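Side-chain contacts in probable transcriptional regulatory protein, Rv1404 (Mycobacterium tuberculosis, PDB 2NYX), which probably binds DNA and acts as a transcription factor of the MarR family, working as a dimer of two identical subunits: residues B[26-29]-B[30-34]; B[42-45]-B[46-49]; B[59-62]-B[63-66]; B[111-114]-B[115-119]; B[138-141]-B[142-146]. All coordinates share one frame; numbering follows the deposited sequence.

Contact 1: B[26-29]-B[30-34]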
loop_
_atom_site.group_PDB
_atom_site.type_symbol
_atom_site.label_atom_id
_atom_site.label_comp_id
_atom_site.label_asym_id
_atom_site.label_seq_id
_atom_site.Cartn_x
_atom_site.Cartn_y
_atom_site.Cartn_z
ATOM N N ARG B 26 2.403 1.830 9.232
ATOM C CA ARG B 26 1.076 1.195 9.246
ATOM C C ARG B 26 -0.070 2.149 8.904
ATOM O O ARG B 26 -0.889 1.841 8.041
ATOM C CB ARG B 26 0.785 0.544 10.601
ATOM C CG ARG B 26 1.276 -0.882 10.772
ATOM C CD ARG B 26 1.030 -1.382 12.216
ATOM N NE ARG B 26 1.292 -0.322 13.194
ATOM C CZ ARG B 26 1.568 -0.496 14.489
ATOM N NH1 ARG B 26 1.643 -1.713 15.031
ATOM N NH2 ARG B 26 1.785 0.568 15.254
ATOM N N LEU B 27 -0.127 3.293 9.586
ATOM C CA LEU B 27 -1.207 4.256 9.374
ATOM C C LEU B 27 -1.216 4.834 7.969
ATOM O O LEU B 27 -2.242 4.800 7.302
ATOM C CB LEU B 27 -1.194 5.375 10.420
ATOM C CG LEU B 27 -2.394 6.334 10.404
ATOM C CD1 LEU B 27 -3.722 5.596 10.320
ATOM C CD2 LEU B 27 -2.394 7.241 11.612
ATOM N N LEU B 28 -0.080 5.358 7.516
ATOM C CA LEU B 28 -0.015 5.946 6.191
ATOM C C LEU B 28 -0.504 4.942 5.164
ATOM O O LEU B 28 -1.278 5.294 4.270
ATOM C CB LEU B 28 1.399 6.386 5.838
ATOM C CG LEU B 28 1.568 7.817 5.313
ATOM C CD1 LEU B 28 2.831 7.939 4.466
ATOM C CD2 LEU B 28 0.347 8.350 4.561
ATOM N N VAL B 29 -0.057 3.691 5.314
ATOM C CA VAL B 29 -0.430 2.593 4.419
ATOM C C VAL B 29 -1.940 2.307 4.436
ATOM O O VAL B 29 -2.547 2.118 3.386
ATOM C CB VAL B 29 0.400 1.313 4.720
ATOM C CG1 VAL B 29 -0.272 0.061 4.160
ATOM C CG2 VAL B 29 1.799 1.450 4.155
ATOM N N ALA B 30 -2.541 2.286 5.619
ATOM C CA ALA B 30 -3.976 2.048 5.742
ATOM C C ALA B 30 -4.754 3.184 5.115
ATOM O O ALA B 30 -5.779 2.946 4.497
ATOM C CB ALA B 30 -4.377 1.880 7.202
ATOM N N ILE B 31 -4.266 4.413 5.289
ATOM C CA ILE B 31 -4.882 5.601 4.692
ATOM C C ILE B 31 -4.790 5.530 3.170
ATOM O O ILE B 31 -5.754 5.829 2.465
ATOM C CB ILE B 31 -4.231 6.919 5.192
ATOM C CG1 ILE B 31 -4.567 7.183 6.662
ATOM C CG2 ILE B 31 -4.694 8.115 4.344
ATOM C CD1 ILE B 31 -3.826 8.388 7.255
ATOM N N SER B 32 -3.624 5.133 2.676
ATOM C CA SER B 32 -3.427 4.951 1.248
ATOM C C SER B 32 -4.376 3.890 0.703
ATOM O O SER B 32 -5.060 4.119 -0.292
ATOM C CB SER B 32 -1.981 4.583 0.950
ATOM O OG SER B 32 -1.096 5.566 1.464
ATOM N N ALA B 33 -4.431 2.742 1.376
ATOM C CA ALA B 33 -5.235 1.619 0.922
ATOM C C ALA B 33 -6.698 1.993 0.922
ATOM O O ALA B 33 -7.414 1.667 -0.012
ATOM C CB ALA B 33 -4.996 0.410 1.790
ATOM N N HIS B 34 -7.133 2.691 1.965
ATOM C CA HIS B 34 -8.497 3.158 2.069
ATOM C C HIS B 34 -8.856 4.116 0.944
ATOM O O HIS B 34 -9.961 4.050 0.418
ATOM C CB HIS B 34 -8.738 3.835 3.418
ATOM C CG HIS B 34 -10.110 4.423 3.559
ATOM N ND1 HIS B 34 -10.335 5.783 3.623
ATOM C CD2 HIS B 34 -11.328 3.836 3.625
ATOM C CE1 HIS B 34 -11.633 6.004 3.732
ATOM N NE2 HIS B 34 -12.258 4.840 3.732
#
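L27 and I31 meet one turn apart on helix 26-39, one of the helices that join the two subunits of this MarR-type winged-helix protein. The tight part of the contact lies on the side formed by L27, L28, I31 and S32. The end of I31 reaches back so that its CD1 lies 4.0 Å from L27 CG. L27 contributes the branch point and CD1, a position it reaches because CG stands anti to the backbone N (chi1 -172°). Branched apolar residues suit this side: L28 and I31 also lie against I124 and I127 of helix 107-128, while in the second subunit G150 packs on L27 and F146 on I31. The other side of the turn is looser. R26 and H34 swing away from the turn into exposed positions, and the small A30 keeps its methyl close to the backbone, with CB 3.6 Å from R26 O. Here the connection across the turn is mainly the helical ladder, including A30 N to R26 O at 3.0 Å. S32 is a polar residue on a buried side, and a serine is short enough to satisfy itself locally by turning OG beside its own backbone N (chi1 -57°). L28 O thus takes two bonds, from S32 N and from S32 OG, each 2.8 Å long, the hydroxyl oxygen standing 41° out of the carbonyl plane.

Contact 2: B[42-45]-B[46-49]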
loop_
_atom_site.group_PDB
_atom_site.type_symbol
_atom_site.label_atom_id
_atom_site.label_comp_id
_atom_site.label_asym_id
_atom_site.label_seq_id
_atom_site.Cartn_x
_atom_site.Cartn_y
_atom_site.Cartn_z
ATOM N N ASN B 42 -13.175 -2.368 -6.307
ATOM C CA ASN B 42 -12.644 -3.578 -6.942
ATOM C C ASN B 42 -11.183 -3.533 -7.354
ATOM O O ASN B 42 -10.610 -4.547 -7.745
ATOM C CB ASN B 42 -13.474 -3.915 -8.183
ATOM C CG ASN B 42 -14.753 -4.644 -7.854
ATOM O OD1 ASN B 42 -15.562 -4.899 -8.740
ATOM N ND2 ASN B 42 -14.947 -4.992 -6.582
ATOM N N ILE B 43 -10.576 -2.363 -7.287
ATOM C CA ILE B 43 -9.208 -2.234 -7.746
ATOM C C ILE B 43 -8.187 -2.642 -6.661
ATOM O O ILE B 43 -8.203 -2.129 -5.544
ATOM C CB ILE B 43 -8.970 -0.828 -8.337
ATOM C CG1 ILE B 43 -7.614 -0.746 -9.018
ATOM C CG2 ILE B 43 -9.127 0.248 -7.279
ATOM C CD1 ILE B 43 -7.560 0.327 -10.058
ATOM N N THR B 44 -7.324 -3.597 -7.007
ATOM C CA THR B 44 -6.258 -4.060 -6.121
ATOM C C THR B 44 -5.143 -3.026 -6.045
ATOM O O THR B 44 -5.053 -2.138 -6.886
ATOM C CB THR B 44 -5.646 -5.421 -6.572
ATOM O OG1 THR B 44 -4.819 -5.232 -7.730
ATOM C CG2 THR B 44 -6.725 -6.462 -6.857
ATOM N N ILE B 45 -4.288 -3.162 -5.036
ATOM C CA ILE B 45 -3.134 -2.276 -4.850
ATOM C C ILE B 45 -2.103 -2.356 -5.994
ATOM O O ILE B 45 -1.655 -1.310 -6.478
ATOM C CB ILE B 45 -2.487 -2.437 -3.424
ATOM C CG1 ILE B 45 -3.426 -1.842 -2.364
ATOM C CG2 ILE B 45 -1.095 -1.803 -3.376
ATOM C CD1 ILE B 45 -2.856 -1.736 -0.953
ATOM N N PRO B 46 -1.711 -3.580 -6.421
ATOM C CA PRO B 46 -0.871 -3.683 -7.634
ATOM C C PRO B 46 -1.498 -3.010 -8.867
ATOM O O PRO B 46 -0.813 -2.307 -9.618
ATOM C CB PRO B 46 -0.746 -5.194 -7.840
ATOM C CG PRO B 46 -0.912 -5.773 -6.453
ATOM C CD PRO B 46 -1.958 -4.907 -5.819
ATOM N N GLN B 47 -2.791 -3.215 -9.068
ATOM C CA GLN B 47 -3.506 -2.544 -10.142
ATOM C C GLN B 47 -3.380 -1.029 -10.027
ATOM O O GLN B 47 -3.044 -0.357 -10.999
ATOM C CB GLN B 47 -4.973 -2.978 -10.153
ATOM C CG GLN B 47 -5.165 -4.354 -10.772
ATOM C CD GLN B 47 -6.534 -4.941 -10.518
ATOM O OE1 GLN B 47 -7.441 -4.264 -10.020
ATOM N NE2 GLN B 47 -6.696 -6.218 -10.860
ATOM N N PHE B 48 -3.615 -0.483 -8.840
ATOM C CA PHE B 48 -3.529 0.963 -8.683
ATOM C C PHE B 48 -2.124 1.513 -8.937
ATOM O O PHE B 48 -1.974 2.569 -9.550
ATOM C CB PHE B 48 -4.068 1.444 -7.338
ATOM C CG PHE B 48 -4.119 2.934 -7.238
ATOM C CD1 PHE B 48 -5.084 3.654 -7.936
ATOM C CD2 PHE B 48 -3.157 3.630 -6.517
ATOM C CE1 PHE B 48 -5.113 5.037 -7.880
ATOM C CE2 PHE B 48 -3.180 5.017 -6.454
ATOM C CZ PHE B 48 -4.155 5.721 -7.134
ATOM N N ARG B 49 -1.103 0.796 -8.476
ATOM C CA ARG B 49 0.283 1.170 -8.735
ATOM C C ARG B 49 0.584 1.242 -10.247
ATOM O O ARG B 49 1.213 2.194 -10.720
ATOM C CB ARG B 49 1.244 0.223 -7.995
ATOM C CG ARG B 49 2.720 0.546 -8.173
ATOM C CD ARG B 49 3.038 1.964 -7.712
ATOM N NE ARG B 49 4.350 2.426 -8.153
ATOM C CZ ARG B 49 4.843 3.632 -7.879
ATOM N NH1 ARG B 49 4.144 4.489 -7.150
ATOM N NH2 ARG B 49 6.037 3.985 -8.320
#
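T44 lies over one face of the flat carboxamide of Q47: its backbone N, its OG1 and its methyl CG2 all stand on that side of the amide plane. T44 OG1 is the nearest of the three to the central carbon, 3.3 Å from Q47 CD. T44 N donates to Q47 OE1 at 3.1 Å, and it does so from above the carbonyl group, 57° out of its plane. The puckered pyrrolidine of P46 turns its CD to the preceding residue, where I45 CB is tight against P46 CD at 3.5 Å. The two polar residues form a capping box at the start of helix 45-57. T44 is the N-cap, and its OG1, held between the backbone N and the carbonyl carbon (chi1 74°), accepts from Q47 N at 3.2 Å; the return bond is that of the amide. Threonine suits the cap because its oxygen is short, and glutamine suits the third helical position because its chain, sent back toward the cap by the first torsion and extended beyond CG, is long enough to bring OE1 to T44 N. P46 costs nothing in the first turn, where no helical carbonyl awaits its nitrogen. Beside the box, I43 CG1 approaches Q47 CB at 3.6 Å and F48 CB more loosely, while the phenyl ring of F48 runs on to I36 and V116. R49 turns away to a salt bridge with E152, and I45 packs on I45 of the second subunit.

Contact 3: B[59-62]-B[63-66]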
loop_
_atom_site.group_PDB
_atom_site.type_symbol
_atom_site.label_atom_id
_atom_site.label_comp_id
_atom_site.label_asym_id
_atom_site.label_seq_id
_atom_site.Cartn_x
_atom_site.Cartn_y
_atom_site.Cartn_z
ATOM N N PRO B 59 3.143 6.278 -21.930
ATOM C CA PRO B 59 3.006 4.954 -22.512
ATOM C C PRO B 59 4.330 4.210 -22.487
ATOM O O PRO B 59 5.359 4.764 -22.871
ATOM C CB PRO B 59 2.554 5.245 -23.951
ATOM C CG PRO B 59 2.051 6.649 -23.907
ATOM C CD PRO B 59 2.971 7.318 -22.948
ATOM N N ILE B 60 4.281 2.974 -21.991
ATOM C CA ILE B 60 5.423 2.062 -21.923
ATOM C C ILE B 60 4.958 0.641 -22.203
ATOM O O ILE B 60 3.769 0.328 -22.058
ATOM C CB ILE B 60 6.103 2.056 -20.548
ATOM C CG1 ILE B 60 5.077 1.807 -19.432
ATOM C CG2 ILE B 60 6.913 3.311 -20.344
ATOM C CD1 ILE B 60 5.683 1.594 -18.047
ATOM N N ASN B 61 5.899 -0.217 -22.594
ATOM C CA ASN B 61 5.584 -1.598 -22.916
ATOM C C ASN B 61 5.508 -2.458 -21.658
ATOM O O ASN B 61 5.843 -1.994 -20.570
ATOM C CB ASN B 61 6.567 -2.158 -23.958
ATOM C CG ASN B 61 7.951 -2.421 -23.402
ATOM O OD1 ASN B 61 8.266 -2.098 -22.256
ATOM N ND2 ASN B 61 8.786 -3.035 -24.220
ATOM N N LEU B 62 5.048 -3.696 -21.806
ATOM C CA LEU B 62 4.892 -4.605 -20.675
ATOM C C LEU B 62 6.179 -4.910 -19.910
ATOM O O LEU B 62 6.157 -4.965 -18.686
ATOM C CB LEU B 62 4.200 -5.901 -21.105
ATOM C CG LEU B 62 2.698 -6.046 -20.814
ATOM C CD1 LEU B 62 1.903 -4.723 -20.998
ATOM C CD2 LEU B 62 2.099 -7.183 -21.674
ATOM N N ALA B 63 7.293 -5.087 -20.614
ATOM C CA ALA B 63 8.568 -5.385 -19.949
ATOM C C ALA B 63 8.983 -4.265 -19.002
ATOM O O ALA B 63 9.455 -4.527 -17.892
ATOM C CB ALA B 63 9.684 -5.678 -20.973
ATOM N N THR B 64 8.797 -3.024 -19.448
ATOM C CA THR B 64 9.141 -1.856 -18.656
ATOM C C THR B 64 8.176 -1.730 -17.485
ATOM O O THR B 64 8.589 -1.388 -16.378
ATOM C CB THR B 64 9.134 -0.559 -19.510
ATOM O OG1 THR B 64 10.001 -0.716 -20.647
ATOM C CG2 THR B 64 9.578 0.658 -18.680
ATOM N N LEU B 65 6.899 -2.026 -17.724
ATOM C CA LEU B 65 5.881 -1.944 -16.678
ATOM C C LEU B 65 6.205 -2.914 -15.561
ATOM O O LEU B 65 6.234 -2.529 -14.398
ATOM C CB LEU B 65 4.482 -2.251 -17.226
ATOM C CG LEU B 65 3.260 -1.454 -16.737
ATOM C CD1 LEU B 65 2.035 -2.300 -16.846
ATOM C CD2 LEU B 65 3.356 -0.962 -15.314
ATOM N N ALA B 66 6.450 -4.169 -15.930
ATOM C CA ALA B 66 6.773 -5.234 -14.983
ATOM C C ALA B 66 8.007 -4.932 -14.142
ATOM O O ALA B 66 8.065 -5.301 -12.967
ATOM C CB ALA B 66 6.961 -6.553 -15.715
#
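N61 and T64 meet through a single oxygen, OD1, which receives both polar groups of the threonine. N61 is the N-cap of helix 62-69. Its CG occupies the place between the backbone N and the carbonyl carbon (chi1 73°), and chi2 near zero swings OD1 back over the first turn. There T64 N donates at 3.0 Å and T64 OG1 at 2.7 Å to N61 OD1, the two donors arriving from opposite faces of the amide plane and thereby fixing its rotation. T64 can make both bonds because its hydroxyl lies beside its own backbone N (chi1 -55°), which sends CG2 the other way, toward I60. The two side chains of N61 and T64 run at about a right angle. Asparagine suits the cap, offering an acceptor to the helix start while its ND2 is bonded to E100. I60 also takes an unusual first torsion, chi1 52°, and an extended second one; together they carry CD1 over the first turn to within 4.1 Å of L65 CG. This apolar pair, flanking the cap at the residue before it and the fourth after it, is a hydrophobic staple. I60 belongs to the short strand 60-61 and pairs with A103 of strand 102-105. Its side chain touches L54 of helix 45-57, while L65 packs on T76 and V80 of helix 73-85, the partner in the helix-turn-helix.

Contact 4: B[111-114]-B[115-119]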
loop_
_atom_site.group_PDB
_atom_site.type_symbol
_atom_site.label_atom_id
_atom_site.label_comp_id
_atom_site.label_asym_id
_atom_site.label_seq_id
_atom_site.Cartn_x
_atom_site.Cartn_y
_atom_site.Cartn_z
ATOM N N ASP B 111 -8.587 9.998 -14.119
ATOM C CA ASP B 111 -9.525 10.443 -13.089
ATOM C C ASP B 111 -9.407 9.607 -11.824
ATOM O O ASP B 111 -9.378 10.152 -10.727
ATOM C CB ASP B 111 -10.958 10.396 -13.602
ATOM C CG ASP B 111 -11.227 11.446 -14.660
ATOM O OD1 ASP B 111 -10.589 12.532 -14.609
ATOM O OD2 ASP B 111 -12.082 11.187 -15.544
ATOM N N VAL B 112 -9.328 8.291 -11.985
ATOM C CA VAL B 112 -9.124 7.384 -10.862
ATOM C C VAL B 112 -7.878 7.766 -10.056
ATOM O O VAL B 112 -7.968 7.968 -8.844
ATOM C CB VAL B 112 -9.097 5.910 -11.325
ATOM C CG1 VAL B 112 -8.426 5.006 -10.301
ATOM C CG2 VAL B 112 -10.507 5.435 -11.596
ATOM N N VAL B 113 -6.739 7.896 -10.738
ATOM C CA VAL B 113 -5.490 8.295 -10.110
ATOM C C VAL B 113 -5.619 9.658 -9.428
ATOM O O VAL B 113 -5.162 9.836 -8.310
ATOM C CB VAL B 113 -4.304 8.320 -11.128
ATOM C CG1 VAL B 113 -3.048 8.933 -10.492
ATOM C CG2 VAL B 113 -3.981 6.919 -11.638
ATOM N N ARG B 114 -6.240 10.613 -10.109
ATOM C CA ARG B 114 -6.416 11.962 -9.576
ATOM C C ARG B 114 -7.332 11.981 -8.353
ATOM O O ARG B 114 -7.035 12.651 -7.372
ATOM C CB ARG B 114 -6.943 12.895 -10.668
ATOM C CG ARG B 114 -7.210 14.328 -10.222
ATOM C CD ARG B 114 -7.568 15.219 -11.433
ATOM N NE ARG B 114 -8.580 16.251 -11.153
ATOM C CZ ARG B 114 -8.440 17.263 -10.287
ATOM N NH1 ARG B 114 -7.330 17.394 -9.555
ATOM N NH2 ARG B 114 -9.430 18.142 -10.134
ATOM N N GLN B 115 -8.436 11.242 -8.429
ATOM C CA GLN B 115 -9.412 11.141 -7.340
ATOM C C GLN B 115 -8.873 10.504 -6.053
ATOM O O GLN B 115 -9.050 11.037 -4.969
ATOM C CB GLN B 115 -10.640 10.370 -7.811
ATOM C CG GLN B 115 -11.628 11.204 -8.581
ATOM C CD GLN B 115 -12.899 10.433 -8.889
ATOM O OE1 GLN B 115 -13.934 10.641 -8.245
ATOM N NE2 GLN B 115 -12.827 9.527 -9.867
ATOM N N VAL B 116 -8.230 9.353 -6.201
ATOM C CA VAL B 116 -7.574 8.656 -5.115
ATOM C C VAL B 116 -6.517 9.560 -4.471
ATOM O O VAL B 116 -6.418 9.639 -3.242
ATOM C CB VAL B 116 -6.945 7.329 -5.630
ATOM C CG1 VAL B 116 -5.937 6.756 -4.646
ATOM C CG2 VAL B 116 -8.028 6.304 -5.937
ATOM N N THR B 117 -5.740 10.251 -5.302
ATOM C CA THR B 117 -4.689 11.143 -4.800
ATOM C C THR B 117 -5.255 12.318 -4.013
ATOM O O THR B 117 -4.775 12.605 -2.920
ATOM C CB THR B 117 -3.743 11.630 -5.926
ATOM O OG1 THR B 117 -3.259 10.497 -6.647
ATOM C CG2 THR B 117 -2.545 12.389 -5.356
ATOM N N GLU B 118 -6.280 12.976 -4.550
ATOM C CA GLU B 118 -6.841 14.162 -3.899
ATOM C C GLU B 118 -7.486 13.793 -2.566
ATOM O O GLU B 118 -7.339 14.522 -1.592
ATOM C CB GLU B 118 -7.785 14.957 -4.833
ATOM C CG GLU B 118 -9.297 14.722 -4.650
ATOM C CD GLU B 118 -10.010 15.817 -3.830
ATOM O OE1 GLU B 118 -10.157 15.658 -2.588
ATOM O OE2 GLU B 118 -10.441 16.834 -4.432
ATOM N N HIS B 119 -8.149 12.640 -2.517
ATOM C CA HIS B 119 -8.798 12.166 -1.296
ATOM C C HIS B 119 -7.817 11.785 -0.191
ATOM O O HIS B 119 -8.070 12.054 0.993
ATOM C CB HIS B 119 -9.751 11.010 -1.599
ATOM C CG HIS B 119 -11.031 11.451 -2.240
ATOM N ND1 HIS B 119 -11.308 11.242 -3.574
ATOM C CD2 HIS B 119 -12.096 12.117 -1.733
ATOM C CE1 HIS B 119 -12.494 11.748 -3.858
ATOM N NE2 HIS B 119 -12.994 12.284 -2.759
#
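T117 folds its hydroxyl back onto V113 within helix 107-128, the long helix that follows the wing of this MarR-type winged-helix fold. The hydrogen bonds come first. V113 O accepts twice from T117, from OG1 at 2.6 Å and from N at 3.1 Å, and the donors reach it from opposite faces of the carbonyl plane. The hydroxyl gets there because it stands beside its own backbone N (chi1 -52°), the conformation in which a helical threonine can feed the carbonyl one turn back. T117 OG1 is also bonded to R26 of the second subunit, so this small polar residue links a helix carbonyl to the dimer partner. V113 and T117 lie side by side, pointing the same way, with V113 CG1 4.2 Å from the hydroxyl T117 OG1. Apolar packing is left to the buried V112 and V116, which turn their branches to F48 of helix 45-57; a beta-branched valine fills such a helical face compactly. The exposed side carries longer polar chains. Q115 extends back along the helix, its CG 3.3 Å from D111 O. R114 and E118 have opposite charges, yet R114 NH2 and E118 OE2 remain 5.9 Å apart, too far for a salt bridge but probably a mild attraction. H119 makes the last bonds: Q115 O takes both its backbone N and its ring, with H119 ND1 at 2.7 Å and the oxygen 25° out of the ring plane, while E118 OE1 lies over one face of that imidazole, offset toward its rim.

Contact 5: B[138-141]-B[142-146]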
loop_
_atom_site.group_PDB
_atom_site.type_symbol
_atom_site.label_atom_id
_atom_site.label_comp_id
_atom_site.label_asym_id
_atom_site.label_seq_id
_atom_site.Cartn_x
_atom_site.Cartn_y
_atom_site.Cartn_z
ATOM N N GLY B 138 12.098 19.582 10.642
ATOM C CA GLY B 138 12.888 18.443 10.191
ATOM C C GLY B 138 12.113 17.307 9.544
ATOM O O GLY B 138 12.667 16.228 9.332
ATOM N N LEU B 139 10.841 17.536 9.220
ATOM C CA LEU B 139 9.996 16.486 8.650
ATOM C C LEU B 139 10.206 16.303 7.146
ATOM O O LEU B 139 10.425 15.175 6.680
ATOM C CB LEU B 139 8.511 16.721 8.967
ATOM C CG LEU B 139 8.062 16.687 10.436
ATOM C CD1 LEU B 139 6.625 17.135 10.594
ATOM C CD2 LEU B 139 8.267 15.311 11.069
ATOM N N VAL B 140 10.151 17.408 6.394
ATOM C CA VAL B 140 10.268 17.346 4.932
ATOM C C VAL B 140 11.601 16.735 4.503
ATOM O O VAL B 140 11.623 15.802 3.713
ATOM C CB VAL B 140 10.041 18.712 4.248
ATOM C CG1 VAL B 140 10.377 18.637 2.765
ATOM C CG2 VAL B 140 8.604 19.158 4.425
ATOM N N ARG B 141 12.697 17.253 5.040
ATOM C CA ARG B 141 14.034 16.736 4.758
ATOM C C ARG B 141 14.076 15.203 4.770
ATOM O O ARG B 141 14.485 14.585 3.789
ATOM C CB ARG B 141 15.034 17.327 5.763
ATOM C CG ARG B 141 16.502 17.061 5.448
ATOM C CD ARG B 141 17.415 18.051 6.179
ATOM N NE ARG B 141 17.486 17.819 7.626
ATOM C CZ ARG B 141 16.794 18.491 8.550
ATOM N NH1 ARG B 141 15.950 19.459 8.208
ATOM N NH2 ARG B 141 16.949 18.196 9.835
ATOM N N ALA B 142 13.622 14.601 5.867
ATOM C CA ALA B 142 13.628 13.143 6.037
ATOM C C ALA B 142 12.720 12.390 5.048
ATOM O O ALA B 142 13.116 11.374 4.480
ATOM C CB ALA B 142 13.277 12.781 7.482
ATOM N N LEU B 143 11.506 12.888 4.851
ATOM C CA LEU B 143 10.567 12.291 3.906
ATOM C C LEU B 143 11.058 12.359 2.466
ATOM O O LEU B 143 10.900 11.415 1.710
ATOM C CB LEU B 143 9.190 12.945 4.033
ATOM C CG LEU B 143 8.405 12.596 5.302
ATOM C CD1 LEU B 143 7.333 13.645 5.553
ATOM C CD2 LEU B 143 7.783 11.208 5.228
ATOM N N THR B 144 11.650 13.490 2.103
ATOM C CA THR B 144 12.208 13.730 0.773
ATOM C C THR B 144 13.400 12.802 0.484
ATOM O O THR B 144 13.559 12.311 -0.639
ATOM C CB THR B 144 12.624 15.211 0.639
ATOM O OG1 THR B 144 11.461 16.033 0.782
ATOM C CG2 THR B 144 13.244 15.496 -0.716
ATOM N N ALA B 145 14.227 12.560 1.499
ATOM C CA ALA B 145 15.343 11.637 1.391
ATOM C C ALA B 145 14.839 10.210 1.158
ATOM O O ALA B 145 15.433 9.447 0.396
ATOM C CB ALA B 145 16.210 11.720 2.632
ATOM N N PHE B 146 13.724 9.868 1.796
ATOM C CA PHE B 146 13.078 8.577 1.593
ATOM C C PHE B 146 12.607 8.382 0.152
ATOM O O PHE B 146 12.864 7.340 -0.450
ATOM C CB PHE B 146 11.902 8.426 2.551
ATOM C CG PHE B 146 11.128 7.152 2.375
ATOM C CD1 PHE B 146 11.763 5.912 2.453
ATOM C CD2 PHE B 146 9.749 7.187 2.168
ATOM C CE1 PHE B 146 11.017 4.724 2.306
ATOM C CE2 PHE B 146 9.006 6.018 2.029
ATOM C CZ PHE B 146 9.629 4.790 2.098
#
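V140 and T144 are held together by hydrogen bonds that share one acceptor, V140 O. T144 N donates to it at 2.8 Å, almost in line with the carbonyl bond, and T144 OG1 adds a second bond of 2.9 Å to V140 O from well above the carbonyl plane, 54° out of it. Threonine suits this place because its hydroxyl, beside its own backbone N (chi1 -62°), can be satisfied within the turn even where the side chain is only partly exposed. Van der Waals contact accompanies the bonds. V140 CG1, anti to its own amide nitrogen (chi1 171°), lies 3.4 Å from T144 OG1. On another side of the turn L143 bends over the carbonyl one turn back, its CG and CD1 both 3.6 Å from L139 O. All this occurs in the first turns of helix 139-150, a C-terminal helix of the kind that MarR proteins use in dimerisation. Contacts with the other chain complete the account: at the helix start, T9 of the second subunit bonds the backbone N of G138, and E12 of the second subunit takes those of L139 and V140 with its two carboxylate oxygens. G138 has a positive phi of 72°, a conformation glycine adopts easily as the chain enters the helix. The small A142 packs on G138 of the second subunit, and F146 reaches L27 of that same chain.

The five contacts follow one another along the chain without overlap, all in one MarR-type region. Contacts 1, 2 and 4 form a connected middle: I45 touches A33 from contact 1, and the ring of F48 reaches V112 and V116 of contact 4, with centres about 13 to 15 Å apart. Contact 3 lies toward the DNA-binding part, at the strand leading into the helix-turn-helix, about 27 Å from contact 1 and 30 Å from contact 5, centre to centre. Contact 5, on helix 139-150, sits about 19 Å from contact 1. Contacts 1, 2, 4 and 5 all touch the second subunit, whereas contact 3 does not, consistent with dimerisation and DNA binding occupying different ends of the fold.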